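Local coordinates for uncharacterized protein (Bacteroides ovatus CL02T12C04, PDB 6PTM) that probably hydrolyses carrageenan oligosaccharides from the chain end, as an exo-carrageenase of glycoside hydrolase family 42, at residues 97-102 against 525-530. Residues are numbered along the deposited sequence; the frame is centred on the assembly and turned at random.
Sequences KNFSLV and GYAASN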
loop_
_atom_site.group_PDB
_atom_site.type_symbol
_atom_site.label_atom_id
_atom_site.label_comp_id
_atom_site.label_asym_id
_atom_site.label_seq_id
_atom_site.Cartn_x
_atom_site.Cartn_y
_atom_site.Cartn_z
ATOM N N LYS A 97 -22.672 -10.388 -20.684
ATOM C CA LYS A 97 -22.527 -11.190 -19.436
ATOM C C LYS A 97 -21.519 -10.472 -18.534
ATOM O O LYS A 97 -21.907 -10.090 -17.404
ATOM C CB LYS A 97 -22.107 -12.621 -19.773
ATOM C CG LYS A 97 -23.178 -13.440 -20.474
ATOM C CD LYS A 97 -22.890 -14.928 -20.485
ATOM C CE LYS A 97 -23.842 -15.741 -21.340
ATOM N NZ LYS A 97 -23.335 -15.877 -22.727
ATOM N N ASN A 98 -20.311 -10.190 -19.053
ATOM C CA ASN A 98 -19.288 -9.427 -18.278
ATOM C C ASN A 98 -19.920 -8.151 -17.690
ATOM O O ASN A 98 -19.843 -8.007 -16.468
ATOM C CB ASN A 98 -18.014 -9.152 -19.079
ATOM C CG ASN A 98 -17.209 -10.400 -19.380
ATOM O OD1 ASN A 98 -17.242 -11.370 -18.634
ATOM N ND2 ASN A 98 -16.455 -10.383 -20.468
ATOM N N PHE A 99 -20.553 -7.266 -18.476
ATOM C CA PHE A 99 -21.117 -5.986 -17.957
ATOM C C PHE A 99 -22.341 -6.201 -17.043
ATOM O O PHE A 99 -22.665 -5.279 -16.237
ATOM C CB PHE A 99 -21.500 -5.021 -19.076
ATOM C CG PHE A 99 -20.386 -4.131 -19.562
ATOM C CD1 PHE A 99 -20.000 -3.011 -18.838
ATOM C CD2 PHE A 99 -19.743 -4.400 -20.759
ATOM C CE1 PHE A 99 -18.979 -2.186 -19.287
ATOM C CE2 PHE A 99 -18.714 -3.582 -21.201
ATOM C CZ PHE A 99 -18.332 -2.481 -20.461
ATOM N N SER A 100 -23.069 -7.313 -17.169
ATOM C CA SER A 100 -24.290 -7.519 -16.338
ATOM C C SER A 100 -23.854 -7.714 -14.878
ATOM O O SER A 100 -24.511 -7.107 -13.999
ATOM C CB SER A 100 -25.145 -8.650 -16.840
ATOM O OG SER A 100 -24.435 -9.878 -16.770
ATOM N N LEU A 101 -22.741 -8.444 -14.694
ATOM C CA LEU A 101 -22.120 -8.790 -13.382
ATOM C C LEU A 101 -21.639 -7.521 -12.680
ATOM O O LEU A 101 -21.178 -7.629 -11.558
ATOM C CB LEU A 101 -20.910 -9.699 -13.611
ATOM C CG LEU A 101 -21.194 -11.096 -14.146
ATOM C CD1 LEU A 101 -19.899 -11.818 -14.473
ATOM C CD2 LEU A 101 -22.018 -11.890 -13.158
ATOM N N VAL A 102 -21.648 -6.381 -13.361
ATOM C CA VAL A 102 -21.143 -5.119 -12.744
ATOM C C VAL A 102 -22.358 -4.250 -12.434
ATOM O O VAL A 102 -23.003 -3.812 -13.378
ATOM C CB VAL A 102 -20.111 -4.416 -13.647
ATOM C CG1 VAL A 102 -19.573 -3.134 -13.032
ATOM C CG2 VAL A 102 -18.976 -5.355 -14.020
ATOM N N GLY A 525 -15.245 -8.352 -11.189
ATOM C CA GLY A 525 -14.083 -7.447 -11.291
ATOM C C GLY A 525 -13.761 -7.004 -12.712
ATOM O O GLY A 525 -12.989 -5.994 -12.859
ATOM N N TYR A 526 -14.299 -7.686 -13.733
ATOM C CA TYR A 526 -13.704 -7.667 -15.098
ATOM C C TYR A 526 -14.177 -6.460 -15.915
ATOM O O TYR A 526 -13.316 -5.707 -16.406
ATOM C CB TYR A 526 -13.955 -8.968 -15.854
ATOM C CG TYR A 526 -13.165 -9.090 -17.135
ATOM C CD1 TYR A 526 -11.775 -9.183 -17.127
ATOM C CD2 TYR A 526 -13.814 -9.142 -18.365
ATOM C CE1 TYR A 526 -11.057 -9.320 -18.308
ATOM C CE2 TYR A 526 -13.109 -9.301 -19.548
ATOM C CZ TYR A 526 -11.725 -9.389 -19.525
ATOM O OH TYR A 526 -11.029 -9.542 -20.697
ATOM N N ALA A 527 -15.483 -6.286 -16.120
ATOM C CA ALA A 527 -15.966 -5.268 -17.091
ATOM C C ALA A 527 -15.564 -3.860 -16.602
ATOM O O ALA A 527 -15.712 -3.573 -15.377
ATOM C CB ALA A 527 -17.446 -5.422 -17.327
ATOM N N ALA A 528 -15.056 -3.014 -17.514
ATOM C CA ALA A 528 -14.749 -1.581 -17.271
ATOM C C ALA A 528 -13.572 -1.461 -16.286
ATOM O O ALA A 528 -13.370 -0.364 -15.713
ATOM C CB ALA A 528 -15.990 -0.855 -16.768
ATOM N N SER A 529 -12.835 -2.561 -16.077
ATOM C CA SER A 529 -11.494 -2.591 -15.444
ATOM C C SER A 529 -10.467 -2.220 -16.530
ATOM O O SER A 529 -10.864 -1.979 -17.742
ATOM C CB SER A 529 -11.212 -3.955 -14.811
ATOM O OG SER A 529 -10.949 -4.976 -15.787
ATOM N N ASN A 530 -9.190 -2.229 -16.151
ATOM C CA ASN A 530 -8.061 -1.876 -17.042
ATOM C C ASN A 530 -8.104 -2.778 -18.272
ATOM O O ASN A 530 -7.597 -2.327 -19.307
ATOM C CB ASN A 530 -6.709 -1.908 -16.319
ATOM C CG ASN A 530 -6.392 -3.233 -15.680
ATOM O OD1 ASN A 530 -6.662 -3.409 -14.487
ATOM N ND2 ASN A 530 -5.865 -4.158 -16.474
HETATM O O HOH W 1 -17.417 -8.311 -15.423
#
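A type II beta turn, running from Y526 to S529, sets A527 against F99, N98 and V102 in the last part of helix 92-100 and the loop that follows it. The methyl of A527 stands over one face of the F99 ring, a CH-pi contact with CB 3.9 Å from the ring centroid and only 15° off its normal; phenylalanine suits the place because its flat ring offers the methyl a broad apolar face. V102 CG2 closes to 3.6 Å on A527 CB: a chi1 of -179° puts CG1 anti to the backbone N and leaves CG2 beside that N, anti to the carbonyl carbon, where it meets the methyl. Such a small side chain as that of A527 suits a spot hemmed in by a ring, a valine branch and the backbone carbonyl of N98. A528, the next corner of the turn, has the positive phi usual at the third position of a type II turn, yet carries a methyl, and A528 CB lies 4.1 Å from F99 CE1, while Y105 and Y112 also pack on the F99 ring.

In the (beta/alpha)8-barrel catalytic region expected of family 42, the turn belongs to the long loop between strand 503-506 and helix 534-549, and so ties this part of the beta-galactosidase-like region to the helical N-terminal part of the chain. No direct hydrogen bond joins the segments; instead a water donates to N98 O (2.7 Å) and accepts from A527 N (2.9 Å). Asparagine fits at N98 because its ND2 bonds to N95 OD1 while sitting at the edge of the Y526 ring, 3.6 Å from Y526 CD2, with the two planes 68° apart. Without the amide, as with an alanine here, N95 OD1 would probably lose this donor and a gap would open beside the Y526 edge.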